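Local coordinates for protein TonB-dependent siderophore receptor (PDB 5NEC) that probably takes up ferric siderophores, and siderophore-drug conjugates, across the Pseudomonas aeruginosa outer membrane, using energy relayed by TonB, at residues 639-644 and 677-682; 63-68 and 74-79; 349-352 and 357-360; 42-47 and 448-453; 261-266 and 404-409. One frame throughout, in Å; residues are numbered along the deposited sequence.

Contact 1: 639-644 and 677-682; sequences NSFSLW and DYWRYD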
# COMPACT_ATOMS: atom_id res chain seq x y z
N ASN A 639 -6.69 16.84 7.31
CA ASN A 639 -5.33 17.13 7.74
C ASN A 639 -4.55 15.86 8.11
O ASN A 639 -5.07 14.99 8.83
CB ASN A 639 -5.38 18.02 8.98
CG ASN A 639 -5.94 19.40 8.69
OD1 ASN A 639 -5.39 20.14 7.88
ND2 ASN A 639 -7.02 19.74 9.35
N SER A 640 -3.31 15.73 7.65
CA SER A 640 -2.42 14.71 8.20
C SER A 640 -0.99 15.18 8.16
O SER A 640 -0.60 16.00 7.33
CB SER A 640 -2.60 13.35 7.48
OG SER A 640 -2.71 13.51 6.07
N PHE A 641 -0.21 14.69 9.11
CA PHE A 641 1.16 15.12 9.30
C PHE A 641 1.99 13.90 9.72
O PHE A 641 1.60 13.16 10.64
CB PHE A 641 1.21 16.25 10.36
CG PHE A 641 2.60 16.65 10.80
CD1 PHE A 641 3.28 15.93 11.80
CD2 PHE A 641 3.25 17.74 10.22
CE1 PHE A 641 4.55 16.30 12.20
CE2 PHE A 641 4.54 18.11 10.63
CZ PHE A 641 5.19 17.39 11.62
N SER A 642 3.11 13.69 9.05
CA SER A 642 4.06 12.63 9.38
C SER A 642 5.45 13.24 9.49
O SER A 642 5.87 13.96 8.58
CB SER A 642 4.05 11.55 8.30
OG SER A 642 2.78 10.91 8.17
N LEU A 643 6.13 12.97 10.59
CA LEU A 643 7.50 13.42 10.81
C LEU A 643 8.28 12.21 11.28
O LEU A 643 7.90 11.60 12.27
CB LEU A 643 7.56 14.49 11.91
CG LEU A 643 8.97 14.87 12.41
CD1 LEU A 643 9.79 15.44 11.27
CD2 LEU A 643 8.91 15.87 13.55
N TRP A 644 9.35 11.87 10.57
CA TRP A 644 10.32 10.87 11.03
C TRP A 644 11.69 11.53 11.03
O TRP A 644 12.09 12.13 10.04
CB TRP A 644 10.34 9.63 10.14
CG TRP A 644 11.33 8.61 10.61
CD1 TRP A 644 12.56 8.36 10.09
CD2 TRP A 644 11.18 7.74 11.73
NE1 TRP A 644 13.19 7.37 10.81
CE2 TRP A 644 12.36 6.97 11.83
CE3 TRP A 644 10.15 7.52 12.66
CZ2 TRP A 644 12.55 6.00 12.82
CZ3 TRP A 644 10.32 6.56 13.65
CH2 TRP A 644 11.52 5.80 13.72
N ASP A 677 -9.80 11.55 15.06
CA ASP A 677 -8.41 11.92 14.87
C ASP A 677 -7.54 11.41 16.01
O ASP A 677 -8.06 11.08 17.09
CB ASP A 677 -8.28 13.46 14.71
CG ASP A 677 -8.55 14.25 16.00
OD1 ASP A 677 -9.33 13.81 16.85
OD2 ASP A 677 -7.98 15.35 16.15
N TYR A 678 -6.22 11.34 15.77
CA TYR A 678 -5.27 10.88 16.79
C TYR A 678 -3.85 11.34 16.48
O TYR A 678 -3.50 11.65 15.33
CB TYR A 678 -5.27 9.35 16.90
CG TYR A 678 -4.76 8.68 15.63
CD1 TYR A 678 -5.61 8.45 14.56
CD2 TYR A 678 -3.41 8.32 15.49
CE1 TYR A 678 -5.14 7.85 13.39
CE2 TYR A 678 -2.94 7.73 14.34
CZ TYR A 678 -3.81 7.51 13.29
OH TYR A 678 -3.36 6.92 12.14
N TRP A 679 -3.05 11.37 17.55
CA TRP A 679 -1.61 11.56 17.51
C TRP A 679 -0.98 10.24 17.89
O TRP A 679 -1.42 9.59 18.84
CB TRP A 679 -1.18 12.63 18.54
CG TRP A 679 -1.31 14.02 18.02
CD1 TRP A 679 -2.34 14.89 18.24
CD2 TRP A 679 -0.38 14.70 17.17
NE1 TRP A 679 -2.11 16.07 17.57
CE2 TRP A 679 -0.91 15.98 16.90
CE3 TRP A 679 0.85 14.34 16.58
CZ2 TRP A 679 -0.25 16.91 16.10
CZ3 TRP A 679 1.50 15.26 15.78
CH2 TRP A 679 0.95 16.54 15.55
N ARG A 680 0.04 9.83 17.16
CA ARG A 680 0.85 8.66 17.52
C ARG A 680 2.31 9.08 17.55
O ARG A 680 2.75 9.81 16.67
CB ARG A 680 0.64 7.54 16.51
CG ARG A 680 1.65 6.41 16.61
CD ARG A 680 1.49 5.39 15.51
NE ARG A 680 2.64 4.49 15.48
CZ ARG A 680 2.75 3.38 14.75
NH1 ARG A 680 1.77 2.95 13.96
NH2 ARG A 680 3.86 2.66 14.81
N TYR A 681 3.04 8.58 18.54
CA TYR A 681 4.48 8.84 18.62
C TYR A 681 5.26 7.53 18.64
O TYR A 681 4.81 6.58 19.27
CB TYR A 681 4.83 9.72 19.83
CG TYR A 681 4.14 11.08 19.81
CD1 TYR A 681 2.88 11.24 20.39
CD2 TYR A 681 4.75 12.20 19.24
CE1 TYR A 681 2.23 12.46 20.38
CE2 TYR A 681 4.10 13.44 19.23
CZ TYR A 681 2.83 13.55 19.80
OH TYR A 681 2.16 14.75 19.82
N ASP A 682 6.38 7.49 17.94
CA ASP A 682 7.29 6.34 17.88
C ASP A 682 8.70 6.75 18.32
O ASP A 682 9.08 7.90 18.13
CB ASP A 682 7.38 5.84 16.44
CG ASP A 682 6.09 5.19 15.93
OD1 ASP A 682 5.14 4.94 16.72
OD2 ASP A 682 6.02 4.91 14.72

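Contact 2: 63-68 and 74-79; sequences KDTAAV and LRTVPG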
# COMPACT_ATOMS: atom_id res chain seq x y z
N LYS A 63 13.94 0.46 7.26
CA LYS A 63 14.73 -0.16 8.33
C LYS A 63 14.64 0.59 9.66
O LYS A 63 14.45 -0.03 10.68
CB LYS A 63 16.20 -0.29 7.94
CG LYS A 63 16.45 -1.24 6.79
CD LYS A 63 17.94 -1.51 6.62
CE LYS A 63 18.21 -2.35 5.37
NZ LYS A 63 19.63 -2.20 4.90
N ASP A 64 14.78 1.92 9.65
CA ASP A 64 14.79 2.72 10.89
C ASP A 64 13.46 2.71 11.64
O ASP A 64 13.45 2.74 12.88
CB ASP A 64 15.21 4.19 10.62
CG ASP A 64 16.70 4.34 10.21
OD1 ASP A 64 17.50 3.41 10.40
OD2 ASP A 64 17.05 5.41 9.69
N THR A 65 12.34 2.66 10.90
CA THR A 65 11.00 2.50 11.49
C THR A 65 10.67 1.05 11.85
O THR A 65 9.69 0.81 12.53
CB THR A 65 9.88 3.05 10.56
OG1 THR A 65 9.83 2.32 9.33
CG2 THR A 65 10.07 4.56 10.27
N ALA A 66 11.49 0.10 11.40
CA ALA A 66 11.24 -1.35 11.57
C ALA A 66 9.85 -1.78 11.07
O ALA A 66 9.23 -2.67 11.63
CB ALA A 66 11.45 -1.76 13.02
N ALA A 67 9.41 -1.17 9.97
CA ALA A 67 8.17 -1.51 9.30
C ALA A 67 8.18 -2.97 8.87
O ALA A 67 9.15 -3.41 8.27
CB ALA A 67 7.97 -0.62 8.08
N VAL A 68 7.11 -3.70 9.19
CA VAL A 68 6.97 -5.11 8.79
C VAL A 68 5.94 -5.30 7.67
O VAL A 68 5.66 -6.43 7.29
CB VAL A 68 6.66 -6.03 10.00
CG1 VAL A 68 7.79 -5.96 11.01
CG2 VAL A 68 5.34 -5.69 10.67
N LEU A 74 3.98 3.00 4.98
CA LEU A 74 3.31 4.18 4.41
C LEU A 74 2.76 5.17 5.44
O LEU A 74 2.35 6.26 5.07
CB LEU A 74 2.23 3.77 3.40
CG LEU A 74 2.73 3.20 2.07
CD1 LEU A 74 1.58 2.55 1.32
CD2 LEU A 74 3.42 4.25 1.19
N ARG A 75 2.77 4.83 6.73
CA ARG A 75 2.46 5.81 7.77
C ARG A 75 3.36 7.05 7.72
O ARG A 75 2.95 8.11 8.19
CB ARG A 75 2.48 5.17 9.17
CG ARG A 75 3.81 5.13 9.92
CD ARG A 75 3.74 4.17 11.11
NE ARG A 75 4.91 4.20 11.99
CZ ARG A 75 6.00 3.43 11.91
NH1 ARG A 75 6.18 2.52 10.94
NH2 ARG A 75 6.95 3.58 12.82
N THR A 76 4.56 6.91 7.14
CA THR A 76 5.48 8.04 6.91
C THR A 76 5.08 9.03 5.80
O THR A 76 5.67 10.08 5.70
CB THR A 76 6.93 7.55 6.62
OG1 THR A 76 6.93 6.60 5.53
CG2 THR A 76 7.54 6.91 7.84
N VAL A 77 4.11 8.68 4.97
CA VAL A 77 3.65 9.56 3.91
C VAL A 77 2.20 9.94 4.20
O VAL A 77 1.30 9.10 4.04
CB VAL A 77 3.75 8.88 2.53
CG1 VAL A 77 3.25 9.81 1.44
CG2 VAL A 77 5.20 8.48 2.26
N PRO A 78 1.96 11.20 4.58
CA PRO A 78 0.63 11.60 5.06
C PRO A 78 -0.41 11.61 3.96
O PRO A 78 -0.09 11.80 2.79
CB PRO A 78 0.86 13.02 5.56
CG PRO A 78 1.94 13.55 4.65
CD PRO A 78 2.84 12.37 4.38
N GLY A 79 -1.67 11.39 4.35
CA GLY A 79 -2.80 11.40 3.39
C GLY A 79 -3.07 10.10 2.63
O GLY A 79 -3.88 10.08 1.70

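Contact 3: 349-352 and 357-360; sequences FGEF and FKNS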
# COMPACT_ATOMS: atom_id res chain seq x y z
N PHE A 349 13.10 3.19 -24.78
CA PHE A 349 13.40 4.44 -24.09
C PHE A 349 14.81 4.95 -24.37
O PHE A 349 15.69 4.19 -24.76
CB PHE A 349 13.13 4.32 -22.58
CG PHE A 349 13.92 3.23 -21.90
CD1 PHE A 349 13.41 1.93 -21.83
CD2 PHE A 349 15.14 3.51 -21.30
CE1 PHE A 349 14.13 0.92 -21.17
CE2 PHE A 349 15.87 2.52 -20.64
CZ PHE A 349 15.36 1.23 -20.58
N GLY A 350 15.00 6.25 -24.18
CA GLY A 350 16.32 6.87 -24.39
C GLY A 350 16.19 8.30 -24.84
O GLY A 350 15.39 9.05 -24.27
N GLU A 351 16.99 8.69 -25.84
CA GLU A 351 17.11 10.11 -26.26
C GLU A 351 17.12 10.32 -27.76
O GLU A 351 17.66 9.50 -28.49
CB GLU A 351 18.42 10.72 -25.75
CG GLU A 351 18.56 10.79 -24.24
CD GLU A 351 19.05 9.50 -23.62
OE1 GLU A 351 19.90 8.84 -24.26
OE2 GLU A 351 18.59 9.13 -22.51
N PHE A 352 16.56 11.44 -28.19
CA PHE A 352 16.82 11.97 -29.53
C PHE A 352 16.83 13.50 -29.52
O PHE A 352 16.46 14.12 -28.50
CB PHE A 352 15.84 11.40 -30.58
CG PHE A 352 14.40 11.84 -30.40
CD1 PHE A 352 13.91 12.97 -31.04
CD2 PHE A 352 13.53 11.10 -29.60
CE1 PHE A 352 12.59 13.37 -30.87
CE2 PHE A 352 12.21 11.49 -29.43
CZ PHE A 352 11.74 12.63 -30.07
N PHE A 357 16.94 20.54 -29.26
CA PHE A 357 16.51 20.17 -27.91
C PHE A 357 16.72 18.67 -27.72
O PHE A 357 16.53 17.88 -28.63
CB PHE A 357 15.04 20.53 -27.67
CG PHE A 357 14.65 21.91 -28.13
CD1 PHE A 357 15.17 23.07 -27.53
CD2 PHE A 357 13.79 22.05 -29.20
CE1 PHE A 357 14.81 24.33 -28.00
CE2 PHE A 357 13.41 23.32 -29.65
CZ PHE A 357 13.93 24.46 -29.06
N LYS A 358 17.10 18.28 -26.51
CA LYS A 358 17.11 16.90 -26.11
C LYS A 358 15.67 16.45 -25.83
O LYS A 358 14.89 17.17 -25.20
CB LYS A 358 17.92 16.76 -24.83
CG LYS A 358 18.27 15.32 -24.46
CD LYS A 358 18.84 15.28 -23.06
CE LYS A 358 19.31 13.88 -22.73
NZ LYS A 358 19.88 13.83 -21.35
N ASN A 359 15.34 15.24 -26.30
CA ASN A 359 14.07 14.60 -26.01
C ASN A 359 14.37 13.29 -25.27
O ASN A 359 14.80 12.33 -25.89
CB ASN A 359 13.33 14.29 -27.30
CG ASN A 359 12.81 15.53 -28.00
OD1 ASN A 359 13.59 16.35 -28.53
ND2 ASN A 359 11.50 15.66 -28.04
N SER A 360 14.14 13.28 -23.95
CA SER A 360 14.24 12.07 -23.16
C SER A 360 12.86 11.42 -23.12
O SER A 360 11.92 12.00 -22.56
CB SER A 360 14.74 12.39 -21.76
OG SER A 360 16.06 12.90 -21.88

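Contact 4: 42-47 and 448-453; sequences KYTAPL and QVNIGA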
# COMPACT_ATOMS: atom_id res chain seq x y z
N LYS A 42 10.74 4.80 -17.16
CA LYS A 42 9.64 5.48 -17.84
C LYS A 42 9.63 6.95 -17.39
O LYS A 42 9.02 7.78 -18.05
CB LYS A 42 8.29 4.80 -17.48
CG LYS A 42 7.44 4.30 -18.66
CD LYS A 42 6.70 3.00 -18.33
CE LYS A 42 7.60 1.77 -18.48
NZ LYS A 42 7.31 0.71 -17.46
N TYR A 43 10.29 7.26 -16.27
CA TYR A 43 10.62 8.63 -15.87
C TYR A 43 11.79 9.09 -16.71
O TYR A 43 12.80 8.40 -16.80
CB TYR A 43 11.04 8.73 -14.42
CG TYR A 43 9.92 8.64 -13.42
CD1 TYR A 43 9.18 7.45 -13.27
CD2 TYR A 43 9.61 9.73 -12.60
CE1 TYR A 43 8.16 7.36 -12.35
CE2 TYR A 43 8.59 9.64 -11.67
CZ TYR A 43 7.87 8.46 -11.55
OH TYR A 43 6.86 8.39 -10.63
N THR A 44 11.65 10.28 -17.28
CA THR A 44 12.61 10.86 -18.22
C THR A 44 13.37 12.08 -17.63
O THR A 44 13.83 12.95 -18.39
CB THR A 44 11.86 11.21 -19.53
OG1 THR A 44 10.77 12.10 -19.26
CG2 THR A 44 11.29 9.94 -20.22
N ALA A 45 13.53 12.11 -16.29
CA ALA A 45 14.09 13.27 -15.54
C ALA A 45 14.20 12.97 -14.03
O ALA A 45 13.41 12.18 -13.52
CB ALA A 45 13.22 14.51 -15.74
N PRO A 46 15.15 13.63 -13.32
CA PRO A 46 15.20 13.49 -11.84
C PRO A 46 13.95 14.05 -11.13
O PRO A 46 13.18 14.80 -11.74
CB PRO A 46 16.45 14.29 -11.44
CG PRO A 46 16.75 15.18 -12.60
CD PRO A 46 16.22 14.50 -13.83
N LEU A 47 13.76 13.69 -9.87
CA LEU A 47 12.53 14.03 -9.13
C LEU A 47 12.39 15.53 -8.83
O LEU A 47 11.29 16.07 -8.90
CB LEU A 47 12.36 13.20 -7.85
CG LEU A 47 12.19 11.68 -8.03
CD1 LEU A 47 11.93 11.00 -6.69
CD2 LEU A 47 11.08 11.31 -9.03
N GLN A 448 11.76 23.16 -19.18
CA GLN A 448 11.46 21.80 -19.64
C GLN A 448 9.97 21.63 -19.86
O GLN A 448 9.17 22.20 -19.12
CB GLN A 448 11.92 20.77 -18.62
CG GLN A 448 13.37 20.88 -18.21
CD GLN A 448 13.79 19.89 -17.15
OE1 GLN A 448 14.55 20.24 -16.25
NE2 GLN A 448 13.30 18.64 -17.24
N VAL A 449 9.59 20.83 -20.85
CA VAL A 449 8.19 20.48 -21.11
C VAL A 449 8.04 18.98 -21.10
O VAL A 449 8.82 18.29 -21.74
CB VAL A 449 7.73 21.02 -22.47
CG1 VAL A 449 6.35 20.47 -22.83
CG2 VAL A 449 7.71 22.54 -22.45
N ASN A 450 7.04 18.48 -20.37
CA ASN A 450 6.66 17.05 -20.32
C ASN A 450 5.32 16.88 -21.00
O ASN A 450 4.39 17.60 -20.71
CB ASN A 450 6.52 16.54 -18.89
CG ASN A 450 7.86 16.38 -18.19
OD1 ASN A 450 8.18 15.33 -17.64
ND2 ASN A 450 8.67 17.44 -18.20
N ILE A 451 5.23 15.91 -21.91
CA ILE A 451 3.96 15.49 -22.48
C ILE A 451 3.89 13.97 -22.37
O ILE A 451 4.91 13.29 -22.45
CB ILE A 451 3.79 15.95 -23.94
CG1 ILE A 451 4.95 15.48 -24.82
CG2 ILE A 451 3.67 17.47 -23.97
CD1 ILE A 451 4.78 15.81 -26.29
N GLY A 452 2.69 13.45 -22.13
CA GLY A 452 2.46 12.02 -21.99
C GLY A 452 1.05 11.66 -22.45
O GLY A 452 0.10 12.39 -22.19
N ALA A 453 0.93 10.53 -23.15
CA ALA A 453 -0.37 10.00 -23.52
C ALA A 453 -0.41 8.49 -23.31
O ALA A 453 0.62 7.82 -23.25
CB ALA A 453 -0.73 10.36 -24.96

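Contact 5: 261-266 and 404-409; sequences VNVDRG and TSLENP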
# COMPACT_ATOMS: atom_id res chain seq x y z
N VAL A 261 -17.71 2.06 19.35
CA VAL A 261 -18.02 1.92 20.79
C VAL A 261 -16.74 1.94 21.64
O VAL A 261 -15.68 1.60 21.15
CB VAL A 261 -18.86 0.67 21.11
CG1 VAL A 261 -20.20 0.73 20.40
CG2 VAL A 261 -18.12 -0.61 20.75
N ASN A 262 -16.86 2.38 22.88
CA ASN A 262 -15.76 2.37 23.83
C ASN A 262 -15.89 1.14 24.73
O ASN A 262 -16.73 1.08 25.61
CB ASN A 262 -15.73 3.66 24.63
CG ASN A 262 -14.48 3.80 25.48
OD1 ASN A 262 -13.37 3.53 25.02
ND2 ASN A 262 -14.66 4.23 26.73
N VAL A 263 -15.05 0.15 24.48
CA VAL A 263 -15.00 -1.11 25.22
C VAL A 263 -13.54 -1.37 25.59
O VAL A 263 -12.65 -0.61 25.23
CB VAL A 263 -15.57 -2.28 24.38
CG1 VAL A 263 -17.07 -2.08 24.12
CG2 VAL A 263 -14.82 -2.48 23.07
N ASP A 264 -13.27 -2.44 26.32
CA ASP A 264 -11.89 -2.74 26.69
C ASP A 264 -11.02 -2.88 25.44
O ASP A 264 -11.48 -3.32 24.38
CB ASP A 264 -11.83 -4.01 27.55
CG ASP A 264 -12.33 -3.78 28.98
OD1 ASP A 264 -12.71 -2.63 29.34
OD2 ASP A 264 -12.34 -4.76 29.75
N ARG A 265 -9.77 -2.47 25.57
CA ARG A 265 -8.85 -2.38 24.44
C ARG A 265 -8.75 -3.69 23.63
O ARG A 265 -8.80 -3.65 22.40
CB ARG A 265 -7.47 -1.97 24.94
CG ARG A 265 -6.47 -1.62 23.83
CD ARG A 265 -5.03 -1.65 24.35
NE ARG A 265 -4.79 -0.53 25.24
CZ ARG A 265 -4.54 0.72 24.85
NH1 ARG A 265 -4.46 1.07 23.55
NH2 ARG A 265 -4.35 1.65 25.79
N GLY A 266 -8.65 -4.82 24.32
CA GLY A 266 -8.40 -6.13 23.72
C GLY A 266 -9.59 -6.86 23.12
O GLY A 266 -9.40 -7.88 22.46
N THR A 404 -22.59 -12.93 21.35
CA THR A 404 -21.64 -12.79 22.44
C THR A 404 -21.89 -11.48 23.19
O THR A 404 -22.79 -10.71 22.84
CB THR A 404 -20.18 -12.87 21.93
OG1 THR A 404 -19.29 -12.98 23.04
CG2 THR A 404 -19.78 -11.66 21.08
N SER A 405 -21.08 -11.24 24.21
CA SER A 405 -21.15 -10.03 25.05
C SER A 405 -20.42 -8.87 24.43
O SER A 405 -19.31 -9.04 23.90
CB SER A 405 -20.55 -10.36 26.42
OG SER A 405 -20.18 -9.21 27.14
N LEU A 406 -21.02 -7.67 24.49
CA LEU A 406 -20.35 -6.44 24.05
C LEU A 406 -19.12 -6.10 24.93
O LEU A 406 -18.06 -5.69 24.41
CB LEU A 406 -21.33 -5.29 24.03
CG LEU A 406 -20.79 -3.88 23.75
CD1 LEU A 406 -20.27 -3.81 22.32
CD2 LEU A 406 -21.85 -2.81 24.01
N GLU A 407 -19.26 -6.26 26.24
CA GLU A 407 -18.20 -5.91 27.17
C GLU A 407 -17.18 -7.01 27.32
O GLU A 407 -15.99 -6.71 27.35
CB GLU A 407 -18.77 -5.53 28.56
CG GLU A 407 -19.70 -4.34 28.55
CD GLU A 407 -19.04 -3.05 28.08
OE1 GLU A 407 -17.88 -2.74 28.48
OE2 GLU A 407 -19.70 -2.31 27.29
N ASN A 408 -17.61 -8.27 27.44
CA ASN A 408 -16.70 -9.38 27.76
C ASN A 408 -16.86 -10.60 26.87
O ASN A 408 -17.22 -11.69 27.34
CB ASN A 408 -16.85 -9.79 29.22
CG ASN A 408 -16.54 -8.65 30.17
OD1 ASN A 408 -17.37 -8.25 30.96
ND2 ASN A 408 -15.37 -8.08 30.05
N PRO A 409 -16.56 -10.45 25.56
CA PRO A 409 -16.75 -11.58 24.64
C PRO A 409 -15.74 -12.69 24.91
O PRO A 409 -14.63 -12.41 25.38
CB PRO A 409 -16.48 -10.96 23.28
CG PRO A 409 -15.50 -9.87 23.58
CD PRO A 409 -15.94 -9.30 24.90

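Contact 1: 639-644 and 677-682
Trp644 and Asp682 meet with the edge of the indole against the carboxylate-bearing side chain: Trp644 CZ3 lies 4.1 Å from Asp682 CB, close to the ring plane. The two side chains cross at about a right angle, and ring and carboxylate planes are 69° apart. The indole of Trp644 leaves on the side of the carbonyl carbon (chi1 -180°), which carries the six-membered ring across to the second strand. On the outward side of the barrel wall a looser apolar pair forms, Phe641 CD1 approaching Trp679 CZ3 at 4.4 Å. One face of the Trp679 indole is covered toward its rim by the hydroxyl of Tyr681.

Strands 639-650 and 674-688 run nearly parallel because they are second neighbours, each paired antiparallel with strand 653-666 between them; Tyr661 of that strand also meets the Trp679 ring. Asp682 is fixed from several directions. Arg680 NE donates to Asp682 OD1 at 2.8 Å, on the syn side and almost within the guanidinium plane, while the backbone N of Asn701 reaches the same oxygen. Asp682 OD2 forms a salt bridge with Arg75 of the plug, and Trp644 NE1 bonds to Tyr33 OH. With two arginines beside it, the buried carboxylate is probably held as the anion, its OD2 reaching the plug through Arg75.

Contact 2: 63-68 and 74-79
The guanidinium of Arg75 stands against Thr65, with the carbonyl O of Thr65 in its plane at one edge and Thr65 CB approaching obliquely. Arg75 NH2 lies 3.7 Å from Thr65 CB and Arg75 NH1 3.8 Å from the same carbon. Thr65 O, at 3.9 Å from Arg75 NH2, makes no hydrogen bond with it and instead receives one from Gln700 NE2 of the barrel. The two side chains come from opposite directions, the arginine extended from CG to NE as it reaches Thr65. The methyls Thr65 CG2 and Thr76 CG2 also touch, at 4.2 Å.

Both segments belong to the plug, one before helix 70-74 and one running on from its end. Helix 59-64 closes with a Schellman motif, Ala66 taking positive phi (54°), and Ala66 N bonds to Lys63 O at 3.0 Å. Residues Leu74 to Val77 make a type I turn that presents Arg75 and Thr76 to the helix end. The threonine hydroxyls have local partners, Thr65 OG1 bonding with Val61 O and Thr76 OG1 with Ala73 O.

Arg75 NH1 forms a salt bridge with Asp72 and NH2 one with Asp682 of the barrel. The positive charge is probably balanced by one carboxylate of the plug and one of the wall, while Thr65 meets the guanidinium without a hydrogen bond.

Contact 3: 349-352 and 357-360
Phe352 and Asn359 lie one over the other, ring and amide planes only 14° apart. Asn359 CB sits above the middle of the phenyl face, a CH-pi contact with CB 3.6 Å from the ring centroid, and the amide continues over the rim, where Asn359 CG is 3.6 Å from Phe352 CE1. Phe352 places CG between its backbone N and carbonyl carbon (chi1 67°), which lays the ring flat against the neighbouring strand. The amide does not bond to the ring; its ND2 is tied to Asp439 OD2 on strand 426-444.

On the face that carries Glu351 and Ser360, Glu351 and Lys358 run side by side, pointing the same way. Their contact is between aliphatic carbons, Glu351 CG and Lys358 CE at 3.5 Å, while the charged ends Glu351 OE2 and Lys358 NZ remain 5.0 Å apart.

Both faces belong to the antiparallel hairpin of strands 327-354 and 357-379, joined by a short turn, as at the periplasmic end of barrels of this family. Phe352 and Asn359 form a hydrogen-bonded pair: Phe352 N to Asn359 O is 3.0 Å, and Asn359 N to Phe352 O is 2.7 Å. Asn359 O also receives a CA-H...O contact from Glu351 CA at 3.2 Å. The hairpin end is therefore closed by backbone bonds and a stacked amide, with the opposite charges probably adding only a weak attraction.

Contact 4: 42-47 and 448-453
Thr44 and Asn450 approach round one hydroxyl, Thr440 OG1 of strand 426-444, which bonds to Thr44 OG1 and weakly to Asn450 OD1. Thr44 OG1 and Asn450 OD1 themselves are 4.4 Å apart, with no hydrogen bond between them. Asn450 carries CG anti to its carbonyl carbon (chi1 -73°), and this brings the amide from the strand toward the loop. Phe438, on the same strand as Thr440, touches both Thr44 and Asn450.

The second point of approach is just as light: the methyl Ala45 CB is 4.4 Å from Gln448 NE2, reached by the glutamine's outstretched chain. Gln448 and Asn450 share one side of strand 447-464, the side that looks into the barrel, while Val449 and Ile451 alternate with them.

Segment 42-47 is an irregular loop leading toward the plug strand 54-57, so the contact lays the N-terminal part of the chain along the inner wall. Strand 447-464 is itself fixed by its neighbours, Val449 pairing with Ile441 and Asn450 with Gly485 through the backbone. Further along the loop, Leu47 O accepts a hydrogen bond from Lys542 NZ of another barrel strand. Polar side chains line this interface, but little surface is buried directly between the segments, so the polar link near Thr44 runs through Thr440 rather than straight across.

Contact 5: 261-266 and 404-409
Val263 packs its CG1 methyl into the bend that follows strand 403-405, a bend shaped by an ST motif in which Ser405 OG accepts from the backbone N of Asn408. Segment 261-266 is loop, and 404-409 leaves strand 403-405 into this bend; both lie at the end of the barrel away from its short hairpin turns, which in this family is the extracellular end.

The close side is apolar. Val263 CG1 touches Leu406 CD1 at 4.1 Å, the two side chains crossing at about a right angle, and also lies 3.8 Å from Leu406 O. Val261 adds its CG2 methyl to the same leucine branch, 4.2 Å from Leu406 CD1. The Leu406 side chain departs beside its own carbonyl carbon (chi1 173°), which brings CD1 against both valine methyls on the same side. Tyr269 OH bonds to Leu406 O, and the Tyr269 side chain also touches Val263.

Toward the surface the fit relaxes. Glu407, bent at chi2, folds back until its OE2 meets the same Val263 CG1 at 4.1 Å, a carboxylate against a methyl. Beyond it Asp264 OD1 and Glu407 OE1 are 5.2 Å apart; two like charges at this distance on the surface probably repel mildly. No hydrogen bond joins the segments here. The loops are held by outside partners instead: Asn267 ND2 donates to Glu407 O, and Lys706 NZ bonds to Asn262 OD1. Within the bend itself, Asn408 N reaches Ser405 OG at 2.8 Å in a nearly straight bond, 166° at the hydrogen.

How the contacts relate
Contacts 1 and 2, their centres 11 Å apart, form one continuous junction between barrel and plug: besides the Arg75 salt bridge, Ser642 OG lies 2.8 Å from Arg75 O in a probable hydrogen bond, and Trp644 CZ2 packs 3.4 Å from Asp64 O. A second group joins contacts 3 and 4, centres 10 Å apart, where Ser360 O comes within 3.1 Å of Thr44 CB, so the chain leading into the plug rests on a barrel hairpin. Contact 5 stands alone among the loops, its centre 62 Å from that of contact 3 on the opposite side of the chain's centre, although strands 327-354 and 403-405 are neighbours. Its nearest atoms to contact 1 are about 10 Å away.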